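Local coordinates for bifunctional protein PutA (Bdellovibrio bacteriovorus, PDB 5UR2) that probably converts proline to glutamate in two oxidations, with a flavin-dependent proline dehydrogenase barrel and an NAD+-dependent L-glutamate gamma-semialdehyde dehydrogenase, at residues B[132-137]-B[181-186]; B[139-144]-B[399-404]; B[192-197]-B[233-238]; B[349-354]-B[376-381]. All blocks are in the same frame, centred on the assembly; numbering follows the deposited sequence.

Contact 1. Residues B[132-137]-B[181-186]; sequences KARKNK and QIDRDH
Lys137 and Ile182 meet where the end of helix 123-135 runs up against the short helix 180-183. The backbone of Lys137 makes this contact: its carbonyl O sits 3.3 Å from Ile182 CG2, so the methyl branch packs on the peptide and not on the lysine chain. The other branch of Ile182 goes to Arg134. CG1 stands between the backbone N and the carbonyl carbon (chi1 63°), which sends CD1 over one face of the Arg134 guanidinium, 3.5 Å from NH1. That same guanidinium is held at its edge by Asp183. Arg134 grips the carboxylate end-on, with Arg134 NH1 to Asp183 OD1 at 2.9 Å and Arg134 NH2 to Asp183 OD2 at 2.8 Å, both nearly straight. The two planes lie 6° apart and each oxygen uses its syn lone pair, so this is a two-pronged salt bridge that fixes the rotation of both groups. Asp183 OD2 also accepts from Val179 N, which steadies the carboxylate from the residue just before helix 180-183. Further out, Lys137 NZ makes a weak hydrogen bond of 3.2 Å to Gln181 OE1, while Gln181 NE2 is taken up by Tyr398 O and Val394 O. Lys137, with its positive phi, is the C-prime residue of a Schellman motif that ends helix 123-135 just before the first strand of the proline dehydrogenase barrel.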
# COMPACT_ATOMS: atom_id res chain seq x y z
N LYS B 132 63.05 -21.76 -11.22
CA LYS B 132 63.23 -20.86 -12.36
C LYS B 132 63.16 -19.40 -11.90
O LYS B 132 63.94 -18.56 -12.35
CB LYS B 132 62.18 -21.15 -13.43
CG LYS B 132 62.16 -20.15 -14.57
CD LYS B 132 61.57 -20.77 -15.83
CE LYS B 132 60.41 -19.96 -16.37
NZ LYS B 132 60.04 -20.42 -17.74
N ALA B 133 62.22 -19.09 -11.00
CA ALA B 133 62.16 -17.74 -10.45
C ALA B 133 63.47 -17.39 -9.74
O ALA B 133 63.97 -16.27 -9.86
CB ALA B 133 60.97 -17.61 -9.51
N ARG B 134 64.04 -18.36 -9.01
CA ARG B 134 65.31 -18.11 -8.34
C ARG B 134 66.42 -17.76 -9.34
O ARG B 134 67.17 -16.80 -9.12
CB ARG B 134 65.69 -19.33 -7.50
CG ARG B 134 64.91 -19.45 -6.18
CD ARG B 134 65.39 -20.66 -5.37
NE ARG B 134 66.83 -20.59 -5.12
CZ ARG B 134 67.38 -19.90 -4.13
NH1 ARG B 134 66.62 -19.21 -3.28
NH2 ARG B 134 68.71 -19.90 -3.98
N LYS B 135 66.49 -18.48 -10.46
CA LYS B 135 67.50 -18.16 -11.47
C LYS B 135 67.34 -16.75 -12.02
O LYS B 135 68.33 -16.16 -12.47
CB LYS B 135 67.45 -19.18 -12.62
N ASN B 136 66.13 -16.19 -11.96
CA ASN B 136 65.89 -14.82 -12.38
C ASN B 136 65.91 -13.84 -11.21
O ASN B 136 65.28 -12.78 -11.30
CB ASN B 136 64.58 -14.73 -13.17
CG ASN B 136 64.72 -15.30 -14.58
OD1 ASN B 136 64.72 -16.52 -14.77
ND2 ASN B 136 64.88 -14.43 -15.58
N LYS B 137 66.59 -14.20 -10.11
CA LYS B 137 66.83 -13.31 -8.97
C LYS B 137 65.56 -12.94 -8.21
O LYS B 137 65.46 -11.84 -7.69
CB LYS B 137 67.55 -12.03 -9.38
CG LYS B 137 68.82 -12.16 -10.18
CD LYS B 137 69.81 -13.05 -9.49
CE LYS B 137 71.21 -12.66 -9.95
NZ LYS B 137 71.52 -11.28 -9.46
N GLN B 181 71.32 -11.91 -3.74
CA GLN B 181 70.28 -10.88 -3.85
C GLN B 181 68.99 -11.32 -3.16
O GLN B 181 68.26 -10.48 -2.62
CB GLN B 181 70.02 -10.52 -5.32
CG GLN B 181 68.99 -9.40 -5.50
CD GLN B 181 68.88 -8.87 -6.92
OE1 GLN B 181 69.67 -9.23 -7.80
NE2 GLN B 181 67.86 -8.04 -7.16
N ILE B 182 68.71 -12.62 -3.13
CA ILE B 182 67.49 -13.13 -2.52
C ILE B 182 67.73 -13.93 -1.25
O ILE B 182 66.81 -14.07 -0.44
CB ILE B 182 66.67 -13.97 -3.51
CG1 ILE B 182 67.48 -15.21 -3.93
CG2 ILE B 182 66.27 -13.13 -4.71
CD1 ILE B 182 66.77 -16.13 -4.93
N ASP B 183 68.94 -14.45 -1.04
CA ASP B 183 69.21 -15.36 0.07
C ASP B 183 69.92 -14.67 1.23
O ASP B 183 70.29 -15.35 2.20
CB ASP B 183 70.05 -16.56 -0.39
CG ASP B 183 69.34 -17.43 -1.43
OD1 ASP B 183 68.10 -17.37 -1.52
OD2 ASP B 183 70.03 -18.17 -2.16
N ARG B 184 70.15 -13.36 1.15
CA ARG B 184 70.83 -12.60 2.19
C ARG B 184 70.20 -11.22 2.29
O ARG B 184 69.80 -10.64 1.28
CB ARG B 184 72.33 -12.43 1.87
CG ARG B 184 73.07 -13.71 1.53
CD ARG B 184 74.58 -13.46 1.45
NE ARG B 184 75.11 -13.00 2.73
CZ ARG B 184 75.48 -13.81 3.72
NH1 ARG B 184 75.37 -15.12 3.57
NH2 ARG B 184 75.94 -13.30 4.86
N ASP B 185 70.17 -10.67 3.51
CA ASP B 185 69.87 -9.25 3.71
C ASP B 185 71.13 -8.56 4.24
O ASP B 185 72.26 -9.05 4.04
CB ASP B 185 68.64 -9.08 4.62
CG ASP B 185 68.89 -9.51 6.07
OD1 ASP B 185 69.98 -10.02 6.39
OD2 ASP B 185 67.95 -9.34 6.89
N HIS B 186 70.94 -7.42 4.90
CA HIS B 186 72.08 -6.67 5.41
C HIS B 186 72.67 -7.26 6.69
O HIS B 186 73.77 -6.87 7.07
CB HIS B 186 71.69 -5.21 5.65
CG HIS B 186 70.68 -5.02 6.74
ND1 HIS B 186 69.52 -5.77 6.82
CD2 HIS B 186 70.65 -4.17 7.79
CE1 HIS B 186 68.82 -5.38 7.87
NE2 HIS B 186 69.49 -4.41 8.48

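Contact 2. Residues B[139-144]-B[399-404]; sequences TFTVDI and RMREYA. With P5F (N-propargylglycine-modified flavin adenine dinucleotide), chain F.
Arg401 lies across the backbone of Thr139 and Phe140 on the neighbouring strand. CB starts beside the methyl of Thr139, 3.8 Å from its CG2. CG and CD then run over the peptide of Phe140; Arg401 CG comes within 3.4 Å of Phe140 C, and CD also nears Thr141 CB. A bend at chi3 (-47°) then sets NE and the guanidinium: NE forms a salt bridge with Glu378, just ahead of strand 379-382, and Thr139 CG2 sits against one face of the group, 3.6 Å from Arg401 CZ. At the tip, Arg401 NH1 donates to Phe140 O at 2.8 Å; the oxygen lies in the guanidinium plane, but the nitrogen is well above the carbonyl plane, 42° out of it. With one face packed and two polar partners, the group has little freedom to rotate. Alongside, the strands pair in parallel, with Glu402 N to Thr139 O and Thr141 N to Glu402 O both 2.9 Å. Two residues on, the ring of Tyr403 meets Thr141 CG2 and Asp143 CB obliquely and reaches the modified flavin, its OH 3.4 Å from P5F C21; that hydroxyl is hydrogen-bonded to Lys198 NZ. These are the first and last strands of the eight-stranded barrel, so their pairing closes it. Thr139, Thr141, Arg401 and Tyr403 occupy one face, whereas Phe140, Val142 and Ala404 pack outward on Leu130 of helix 123-135, with Phe140 and Val142 also reaching Leu169 of helix 152-173.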
# COMPACT_ATOMS: atom_id res chain seq x y z
N THR B 139 62.75 -14.60 -5.18
CA THR B 139 62.39 -15.69 -4.28
C THR B 139 60.87 -15.79 -4.22
O THR B 139 60.16 -15.22 -5.06
CB THR B 139 63.06 -15.50 -2.91
OG1 THR B 139 62.66 -16.57 -2.03
CG2 THR B 139 62.67 -14.18 -2.28
N PHE B 140 60.34 -16.51 -3.23
CA PHE B 140 58.95 -16.91 -3.25
C PHE B 140 58.44 -17.06 -1.83
O PHE B 140 59.21 -17.19 -0.88
CB PHE B 140 58.77 -18.23 -4.02
CG PHE B 140 59.45 -19.42 -3.35
CD1 PHE B 140 58.80 -20.13 -2.33
CD2 PHE B 140 60.73 -19.80 -3.71
CE1 PHE B 140 59.42 -21.21 -1.71
CE2 PHE B 140 61.36 -20.88 -3.09
CZ PHE B 140 60.71 -21.59 -2.10
N THR B 141 57.11 -17.09 -1.70
CA THR B 141 56.47 -17.62 -0.51
C THR B 141 55.34 -18.50 -1.00
O THR B 141 54.55 -18.08 -1.85
CB THR B 141 55.96 -16.52 0.45
OG1 THR B 141 55.40 -17.14 1.62
CG2 THR B 141 54.91 -15.61 -0.21
N VAL B 142 55.31 -19.78 -0.53
CA VAL B 142 54.35 -20.76 -1.03
C VAL B 142 53.09 -20.74 -0.17
O VAL B 142 53.16 -20.73 1.06
CB VAL B 142 54.97 -22.17 -1.09
CG1 VAL B 142 53.91 -23.17 -1.45
CG2 VAL B 142 56.06 -22.22 -2.13
N ASP B 143 51.93 -20.77 -0.83
CA ASP B 143 50.65 -20.84 -0.13
C ASP B 143 49.79 -21.92 -0.76
O ASP B 143 49.68 -21.99 -1.99
CB ASP B 143 49.92 -19.50 -0.15
CG ASP B 143 48.56 -19.56 0.55
OD1 ASP B 143 48.53 -19.59 1.80
OD2 ASP B 143 47.54 -19.61 -0.16
N ILE B 144 49.19 -22.76 0.08
CA ILE B 144 48.34 -23.85 -0.39
C ILE B 144 46.90 -23.35 -0.46
O ILE B 144 46.25 -23.13 0.57
CB ILE B 144 48.45 -25.07 0.52
CG1 ILE B 144 49.92 -25.50 0.60
CG2 ILE B 144 47.61 -26.22 -0.02
CD1 ILE B 144 50.19 -26.56 1.64
N ARG B 399 65.41 -6.94 -3.36
CA ARG B 399 64.95 -8.31 -3.15
C ARG B 399 63.45 -8.40 -3.41
O ARG B 399 62.66 -7.70 -2.76
CB ARG B 399 65.29 -8.75 -1.73
CG ARG B 399 64.91 -10.19 -1.46
CD ARG B 399 65.61 -10.73 -0.22
NE ARG B 399 65.12 -10.11 1.00
CZ ARG B 399 65.75 -9.13 1.64
NH1 ARG B 399 66.90 -8.65 1.17
NH2 ARG B 399 65.24 -8.64 2.76
N MET B 400 63.05 -9.28 -4.33
CA MET B 400 61.67 -9.44 -4.75
C MET B 400 61.21 -10.85 -4.43
O MET B 400 61.88 -11.83 -4.78
CB MET B 400 61.51 -9.17 -6.25
CG MET B 400 60.13 -9.56 -6.81
SD MET B 400 58.74 -8.57 -6.19
CE MET B 400 59.37 -6.94 -6.63
N ARG B 401 60.07 -10.96 -3.75
CA ARG B 401 59.49 -12.24 -3.38
C ARG B 401 58.12 -12.38 -4.03
O ARG B 401 57.27 -11.50 -3.88
CB ARG B 401 59.36 -12.36 -1.86
CG ARG B 401 58.80 -13.70 -1.40
CD ARG B 401 58.76 -13.83 0.14
NE ARG B 401 60.01 -13.43 0.75
CZ ARG B 401 61.07 -14.22 0.89
NH1 ARG B 401 61.02 -15.47 0.45
NH2 ARG B 401 62.18 -13.76 1.45
N GLU B 402 57.91 -13.47 -4.75
CA GLU B 402 56.64 -13.73 -5.42
C GLU B 402 55.76 -14.60 -4.55
O GLU B 402 56.17 -15.68 -4.11
CB GLU B 402 56.85 -14.42 -6.77
CG GLU B 402 57.31 -13.53 -7.89
CD GLU B 402 57.26 -14.26 -9.22
OE1 GLU B 402 58.05 -15.21 -9.37
OE2 GLU B 402 56.45 -13.88 -10.10
N TYR B 403 54.53 -14.13 -4.32
CA TYR B 403 53.50 -14.95 -3.72
C TYR B 403 53.15 -16.09 -4.67
O TYR B 403 52.72 -15.86 -5.80
CB TYR B 403 52.28 -14.09 -3.42
CG TYR B 403 51.23 -14.78 -2.60
CD1 TYR B 403 51.38 -14.92 -1.22
CD2 TYR B 403 50.08 -15.29 -3.20
CE1 TYR B 403 50.41 -15.56 -0.46
CE2 TYR B 403 49.11 -15.92 -2.46
CZ TYR B 403 49.27 -16.06 -1.09
OH TYR B 403 48.30 -16.70 -0.35
N ALA B 404 53.31 -17.33 -4.20
CA ALA B 404 53.30 -18.50 -5.06
C ALA B 404 52.14 -19.42 -4.69
O ALA B 404 52.30 -20.32 -3.86
CB ALA B 404 54.63 -19.24 -4.97
PA P5F F . 46.66 -0.64 -5.58
O1A P5F F . 47.66 0.55 -5.38
O2A P5F F . 45.81 -0.61 -6.76
O5B P5F F . 45.63 -0.79 -4.50
C5B P5F F . 44.41 -1.52 -4.61
C4B P5F F . 43.83 -1.71 -3.20
O4B P5F F . 43.28 -0.53 -2.66
C3B P5F F . 42.73 -2.72 -3.06
O3B P5F F . 43.21 -4.02 -3.04
C2B P5F F . 42.11 -2.34 -1.77
O2B P5F F . 42.86 -2.85 -0.73
C1B P5F F . 42.23 -0.86 -1.78
N9A P5F F . 41.05 -0.17 -2.23
C8A P5F F . 40.39 -0.30 -3.44
N7A P5F F . 39.35 0.55 -3.46
C5A P5F F . 39.30 1.27 -2.26
C6A P5F F . 38.46 2.24 -1.73
N6A P5F F . 37.34 2.73 -2.48
N1A P5F F . 38.68 2.73 -0.49
C2A P5F F . 39.73 2.31 0.25
N3A P5F F . 40.55 1.34 -0.24
C4A P5F F . 40.38 0.81 -1.46
N1 P5F F . 45.60 -9.03 1.13
C2 P5F F . 45.05 -9.34 2.42
O2 P5F F . 43.94 -8.64 2.85
N3 P5F F . 45.64 -10.35 3.25
C4 P5F F . 46.77 -11.09 2.84
O4 P5F F . 47.30 -12.06 3.70
C4X P5F F . 47.35 -10.77 1.47
N5 P5F F . 48.43 -11.55 0.89
C5X P5F F . 49.19 -10.91 -0.20
C6 P5F F . 50.60 -11.33 -0.48
C7 P5F F . 51.35 -10.65 -1.47
C7M P5F F . 52.78 -11.09 -1.75
C8 P5F F . 50.79 -9.56 -2.20
C8M P5F F . 51.56 -8.81 -3.25
C9 P5F F . 49.46 -9.15 -1.93
C9A P5F F . 48.65 -9.86 -0.90
N10 P5F F . 47.29 -9.42 -0.61
C10 P5F F . 46.76 -9.77 0.68
C1' P5F F . 46.54 -8.49 -1.49
C2' P5F F . 46.89 -7.03 -1.23
O2' P5F F . 46.40 -6.67 0.01
C3' P5F F . 46.36 -6.04 -2.28
O3' P5F F . 44.98 -6.10 -2.28
C4' P5F F . 46.83 -6.30 -3.70
O4' P5F F . 48.07 -6.91 -3.62
C5' P5F F . 46.81 -5.08 -4.64
O5' P5F F . 47.23 -3.88 -4.03
P P5F F . 48.19 -2.76 -4.71
O1P P5F F . 49.09 -1.89 -3.76
O2P P5F F . 48.90 -3.63 -5.81
O3P P5F F . 47.17 -2.02 -5.77
C21 P5F F . 47.01 -13.73 0.61
C22 P5F F . 47.83 -12.67 0.80
C23 P5F F . 46.29 -14.41 1.79

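Contact 3. Residues B[192-197]-B[233-238]; sequences KVNVSV and GVFVNL
Asn194 and Phe235 lie side by side and point the same way, the amide plane only 15° from the ring plane. Asn194 ND2 comes nearest, 3.1 Å from Phe235 CD1, and it approaches the ring obliquely. With CG anti to the backbone N (chi1 -173°), the Asn194 amide runs out alongside the Phe235 CB. Its rotation is set from strand 138-144, where Thr141 OG1 is hydrogen-bonded to Asn194 OD1. Trp298 meets the Phe235 ring edge-to-face. Ser196, on the same face as Asn194, has its OG tied to Thr141 and Arg300. At the start of the strands Val193 CG1 touches Val234 CG2 at 4.0 Å. On the other face are Val195, Val197 and Val236, with Val197 CG2 4.1 Å from Val236 CG1, and helices 152-173 and 211-232 pack there. Hydrogen bonds of a parallel ladder join the backbones, among them Asn237 N to Val195 O at 2.8 Å. Before the strands pair, one water bridges the gap, accepting from Val193 N and donating to Gly233 O. The chemistry therefore divides this beta-alpha-beta unit: apolar contacts bind the sheet to its helices, and inside the barrel Asn194 OD1 and Ser196 OG find their partners on other strands.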
# COMPACT_ATOMS: atom_id res chain seq x y z
N LYS B 192 65.89 -19.79 2.58
CA LYS B 192 65.60 -19.97 1.17
C LYS B 192 64.17 -20.44 0.91
O LYS B 192 63.71 -20.38 -0.23
CB LYS B 192 66.57 -20.96 0.54
CG LYS B 192 67.99 -20.48 0.46
CD LYS B 192 68.87 -21.56 -0.12
CE LYS B 192 70.33 -21.23 0.05
NZ LYS B 192 70.70 -21.59 1.44
N VAL B 193 63.48 -20.92 1.95
CA VAL B 193 62.13 -21.46 1.82
C VAL B 193 61.21 -20.67 2.75
O VAL B 193 61.55 -20.44 3.91
CB VAL B 193 62.08 -22.96 2.16
CG1 VAL B 193 60.64 -23.46 2.18
CG2 VAL B 193 62.91 -23.75 1.17
N ASN B 194 60.06 -20.27 2.22
CA ASN B 194 59.15 -19.35 2.89
C ASN B 194 57.74 -19.84 2.59
O ASN B 194 57.38 -20.00 1.42
CB ASN B 194 59.39 -17.92 2.37
CG ASN B 194 58.60 -16.85 3.14
OD1 ASN B 194 57.38 -16.95 3.29
ND2 ASN B 194 59.30 -15.80 3.57
N VAL B 195 56.94 -20.12 3.62
CA VAL B 195 55.58 -20.57 3.40
C VAL B 195 54.62 -19.63 4.13
O VAL B 195 54.95 -19.05 5.17
CB VAL B 195 55.34 -22.05 3.83
CG1 VAL B 195 56.40 -22.96 3.23
CG2 VAL B 195 55.24 -22.20 5.35
N SER B 196 53.44 -19.46 3.53
CA SER B 196 52.37 -18.64 4.07
C SER B 196 51.21 -19.53 4.45
O SER B 196 50.86 -20.45 3.70
CB SER B 196 51.89 -17.59 3.07
OG SER B 196 52.90 -16.62 2.83
N VAL B 197 50.61 -19.24 5.61
CA VAL B 197 49.57 -20.04 6.24
C VAL B 197 48.30 -19.22 6.49
O VAL B 197 48.37 -18.10 6.98
CB VAL B 197 50.09 -20.62 7.57
CG1 VAL B 197 49.02 -21.47 8.25
CG2 VAL B 197 51.35 -21.44 7.33
N GLY B 233 64.67 -24.15 9.46
CA GLY B 233 65.19 -22.90 8.92
C GLY B 233 64.27 -22.28 7.89
O GLY B 233 64.72 -21.57 6.99
N VAL B 234 62.98 -22.56 7.99
CA VAL B 234 61.99 -22.10 7.04
C VAL B 234 61.32 -20.85 7.60
O VAL B 234 61.09 -20.74 8.81
CB VAL B 234 60.98 -23.24 6.77
CG1 VAL B 234 59.71 -22.74 6.10
CG2 VAL B 234 61.66 -24.32 5.93
N PHE B 235 61.04 -19.89 6.72
CA PHE B 235 60.24 -18.73 7.08
C PHE B 235 58.76 -19.10 7.05
O PHE B 235 58.27 -19.66 6.06
CB PHE B 235 60.52 -17.57 6.12
CG PHE B 235 60.03 -16.24 6.60
CD1 PHE B 235 58.67 -15.94 6.63
CD2 PHE B 235 60.93 -15.27 7.03
CE1 PHE B 235 58.21 -14.71 7.09
CE2 PHE B 235 60.48 -14.04 7.50
CZ PHE B 235 59.11 -13.76 7.52
N VAL B 236 58.04 -18.79 8.13
CA VAL B 236 56.61 -19.05 8.21
C VAL B 236 55.88 -17.73 8.39
O VAL B 236 56.11 -17.01 9.37
CB VAL B 236 56.25 -20.03 9.33
CG1 VAL B 236 54.78 -20.38 9.26
CG2 VAL B 236 57.09 -21.27 9.20
N ASN B 237 55.01 -17.41 7.44
CA ASN B 237 54.22 -16.19 7.44
C ASN B 237 52.76 -16.52 7.68
O ASN B 237 52.21 -17.42 7.03
CB ASN B 237 54.39 -15.43 6.12
CG ASN B 237 53.90 -14.01 6.21
OD1 ASN B 237 52.70 -13.75 6.13
ND2 ASN B 237 54.83 -13.08 6.38
N LEU B 238 52.13 -15.81 8.61
CA LEU B 238 50.71 -15.98 8.90
C LEU B 238 49.96 -14.91 8.11
O LEU B 238 50.22 -13.72 8.30
CB LEU B 238 50.43 -15.86 10.40
CG LEU B 238 49.00 -16.19 10.85
CD1 LEU B 238 48.66 -17.64 10.48
CD2 LEU B 238 48.80 -15.96 12.35
O HOH W 1 64.50 -22.39 4.28

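Contact 4. Residues B[349-354]-B[376-381]; sequences RPAFAS and ALEFQM. With P5F (N-propargylglycine-modified flavin adenine dinucleotide), chain F.
Phe352 and Phe379 pair in a parallel ladder, with Phe352 N to Glu378 O at 2.9 Å and Gln380 N to Phe352 O at 2.8 Å. This is the beta-alpha-beta unit of strand 349-353, helix 357-369 and strand 379-382, the sixth and seventh strands of the TIM barrel. On the helix side, Phe352 CB sits 3.6 Å from Phe379 CD1, the two rings set obliquely with their planes at 39°; Leu360 and Cys363 of the crossover helix cover them. Inside the barrel, the side chain of Gln380 extends past Ala351, whose CB is 3.4 Å from Gln380 NE2, and that nitrogen donates to the anti lone pair of Glu378 OE2. Arg399 pairs with OE1 of this carboxylate and, with Arg401, probably balances the buried charge. At the opening of the ladder, where the strands are apart, Arg349 bends twice and its NH2 gives Ala376 O a bond of 3.0 Å in the guanidinium plane. A water fills in between, accepting from Arg349 NE and donating to Pro350 O and Ala376 O, while Asp185 holds NH1. The other end meets the flavin: Ala353 CB lies 3.7 Å from P5F C8M, and Ser354 OG, anti to its own N (chi1 -179°), donates to phosphate oxygen P5F O1P at 2.6 Å.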
# COMPACT_ATOMS: atom_id res chain seq x y z
N ARG B 349 60.65 -5.98 11.08
CA ARG B 349 61.12 -5.94 9.69
C ARG B 349 59.95 -5.82 8.74
O ARG B 349 59.06 -6.70 8.72
CB ARG B 349 61.96 -7.18 9.37
CG ARG B 349 63.26 -7.28 10.17
CD ARG B 349 64.29 -6.18 9.78
NE ARG B 349 64.73 -6.29 8.39
CZ ARG B 349 65.70 -7.11 7.97
NH1 ARG B 349 66.34 -7.89 8.83
NH2 ARG B 349 66.02 -7.15 6.68
N PRO B 350 59.85 -4.74 7.98
CA PRO B 350 58.78 -4.62 6.99
C PRO B 350 59.13 -5.32 5.69
O PRO B 350 60.29 -5.34 5.25
CB PRO B 350 58.67 -3.11 6.77
CG PRO B 350 60.09 -2.64 6.97
CD PRO B 350 60.68 -3.52 8.04
N ALA B 351 58.11 -5.90 5.07
CA ALA B 351 58.15 -6.30 3.68
C ALA B 351 56.99 -5.62 2.98
O ALA B 351 55.87 -5.61 3.51
CB ALA B 351 58.10 -7.83 3.54
N PHE B 352 57.24 -5.02 1.81
CA PHE B 352 56.26 -4.16 1.15
C PHE B 352 55.62 -4.91 -0.02
O PHE B 352 56.26 -5.15 -1.04
CB PHE B 352 56.91 -2.86 0.68
CG PHE B 352 57.40 -2.02 1.82
CD1 PHE B 352 56.55 -1.70 2.86
CD2 PHE B 352 58.71 -1.59 1.87
CE1 PHE B 352 56.99 -0.96 3.93
CE2 PHE B 352 59.16 -0.83 2.94
CZ PHE B 352 58.30 -0.51 3.97
N ALA B 353 54.36 -5.30 0.16
CA ALA B 353 53.62 -6.04 -0.85
C ALA B 353 52.74 -5.05 -1.61
O ALA B 353 51.77 -4.54 -1.05
CB ALA B 353 52.78 -7.14 -0.21
N SER B 354 53.10 -4.76 -2.86
CA SER B 354 52.32 -3.83 -3.66
C SER B 354 52.83 -3.86 -5.10
O SER B 354 54.03 -3.99 -5.33
CB SER B 354 52.41 -2.40 -3.14
OG SER B 354 51.63 -1.54 -3.95
N ALA B 376 68.31 -4.40 3.09
CA ALA B 376 67.42 -4.55 4.23
C ALA B 376 65.96 -4.64 3.80
O ALA B 376 65.14 -5.21 4.52
CB ALA B 376 67.61 -3.39 5.22
N LEU B 377 65.62 -4.06 2.66
CA LEU B 377 64.23 -4.03 2.25
C LEU B 377 63.83 -5.34 1.58
O LEU B 377 64.66 -6.18 1.21
CB LEU B 377 63.96 -2.86 1.31
CG LEU B 377 64.42 -1.49 1.81
CD1 LEU B 377 63.94 -0.41 0.83
CD2 LEU B 377 63.89 -1.26 3.21
N GLU B 378 62.52 -5.52 1.43
CA GLU B 378 62.00 -6.63 0.66
C GLU B 378 60.68 -6.21 0.05
O GLU B 378 59.81 -5.65 0.73
CB GLU B 378 61.80 -7.87 1.54
CG GLU B 378 61.42 -9.09 0.75
CD GLU B 378 61.41 -10.33 1.61
OE1 GLU B 378 62.51 -10.76 2.04
OE2 GLU B 378 60.31 -10.87 1.85
N PHE B 379 60.53 -6.47 -1.24
CA PHE B 379 59.30 -6.16 -1.93
C PHE B 379 58.61 -7.45 -2.36
O PHE B 379 59.27 -8.47 -2.61
CB PHE B 379 59.57 -5.23 -3.12
CG PHE B 379 59.99 -3.85 -2.71
CD1 PHE B 379 59.04 -2.97 -2.20
CD2 PHE B 379 61.30 -3.44 -2.80
CE1 PHE B 379 59.41 -1.69 -1.80
CE2 PHE B 379 61.69 -2.16 -2.41
CZ PHE B 379 60.73 -1.29 -1.90
N GLN B 380 57.28 -7.42 -2.41
CA GLN B 380 56.52 -8.63 -2.71
C GLN B 380 55.40 -8.33 -3.68
O GLN B 380 54.76 -7.27 -3.61
CB GLN B 380 55.99 -9.29 -1.42
CG GLN B 380 57.08 -9.66 -0.41
CD GLN B 380 56.57 -10.44 0.81
OE1 GLN B 380 55.40 -10.83 0.86
NE2 GLN B 380 57.45 -10.68 1.78
N MET B 381 55.19 -9.26 -4.61
CA MET B 381 54.15 -9.16 -5.63
C MET B 381 53.60 -10.54 -5.91
O MET B 381 54.26 -11.55 -5.67
CB MET B 381 54.69 -8.57 -6.94
CG MET B 381 55.17 -7.15 -6.86
SD MET B 381 55.72 -6.60 -8.48
CE MET B 381 56.42 -5.02 -8.04
PA P5F F . 46.66 -0.64 -5.58
O1A P5F F . 47.66 0.55 -5.38
O2A P5F F . 45.81 -0.61 -6.76
O5B P5F F . 45.63 -0.79 -4.50
C5B P5F F . 44.41 -1.52 -4.61
C4B P5F F . 43.83 -1.71 -3.20
O4B P5F F . 43.28 -0.53 -2.66
C3B P5F F . 42.73 -2.72 -3.06
O3B P5F F . 43.21 -4.02 -3.04
C2B P5F F . 42.11 -2.34 -1.77
O2B P5F F . 42.86 -2.85 -0.73
C1B P5F F . 42.23 -0.86 -1.78
N9A P5F F . 41.05 -0.17 -2.23
C8A P5F F . 40.39 -0.30 -3.44
N7A P5F F . 39.35 0.55 -3.46
C5A P5F F . 39.30 1.27 -2.26
C6A P5F F . 38.46 2.24 -1.73
N6A P5F F . 37.34 2.73 -2.48
N1A P5F F . 38.68 2.73 -0.49
C2A P5F F . 39.73 2.31 0.25
N3A P5F F . 40.55 1.34 -0.24
C4A P5F F . 40.38 0.81 -1.46
N1 P5F F . 45.60 -9.03 1.13
C2 P5F F . 45.05 -9.34 2.42
O2 P5F F . 43.94 -8.64 2.85
N3 P5F F . 45.64 -10.35 3.25
C4 P5F F . 46.77 -11.09 2.84
O4 P5F F . 47.30 -12.06 3.70
C4X P5F F . 47.35 -10.77 1.47
N5 P5F F . 48.43 -11.55 0.89
C5X P5F F . 49.19 -10.91 -0.20
C6 P5F F . 50.60 -11.33 -0.48
C7 P5F F . 51.35 -10.65 -1.47
C7M P5F F . 52.78 -11.09 -1.75
C8 P5F F . 50.79 -9.56 -2.20
C8M P5F F . 51.56 -8.81 -3.25
C9 P5F F . 49.46 -9.15 -1.93
C9A P5F F . 48.65 -9.86 -0.90
N10 P5F F . 47.29 -9.42 -0.61
C10 P5F F . 46.76 -9.77 0.68
C1' P5F F . 46.54 -8.49 -1.49
C2' P5F F . 46.89 -7.03 -1.23
O2' P5F F . 46.40 -6.67 0.01
C3' P5F F . 46.36 -6.04 -2.28
O3' P5F F . 44.98 -6.10 -2.28
C4' P5F F . 46.83 -6.30 -3.70
O4' P5F F . 48.07 -6.91 -3.62
C5' P5F F . 46.81 -5.08 -4.64
O5' P5F F . 47.23 -3.88 -4.03
P P5F F . 48.19 -2.76 -4.71
O1P P5F F . 49.09 -1.89 -3.76
O2P P5F F . 48.90 -3.63 -5.81
O3P P5F F . 47.17 -2.02 -5.77
C21 P5F F . 47.01 -13.73 0.61
C22 P5F F . 47.83 -12.67 0.80
C23 P5F F . 46.29 -14.41 1.79
O HOH W 2 62.83 -5.05 6.34
O HOH W 3 60.78 -3.80 3.09

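In the fold
Contacts 2, 3 and 4 are wholly buried pairings in one parallel eight-stranded barrel; contact 1 joins helix ends outside the sheet, largely buried but with Lys137 at the surface. Contact 2 closes the barrel, and along the chain contacts 3 and 4 nest inside the loop it closes. Its strands neighbour those of both, through Thr141 to contact 3 and Arg401 to contact 4. Contacts 2 and 4 touch the flavin, which contact 3 only approaches. Contact 1, whose helix 123-135 leads into strand 138-144, reaches contact 4 through the Asp185–Arg349 salt bridge. A side-chain ion pair carries contact 1, whereas in the other three backbone bonds join the segments.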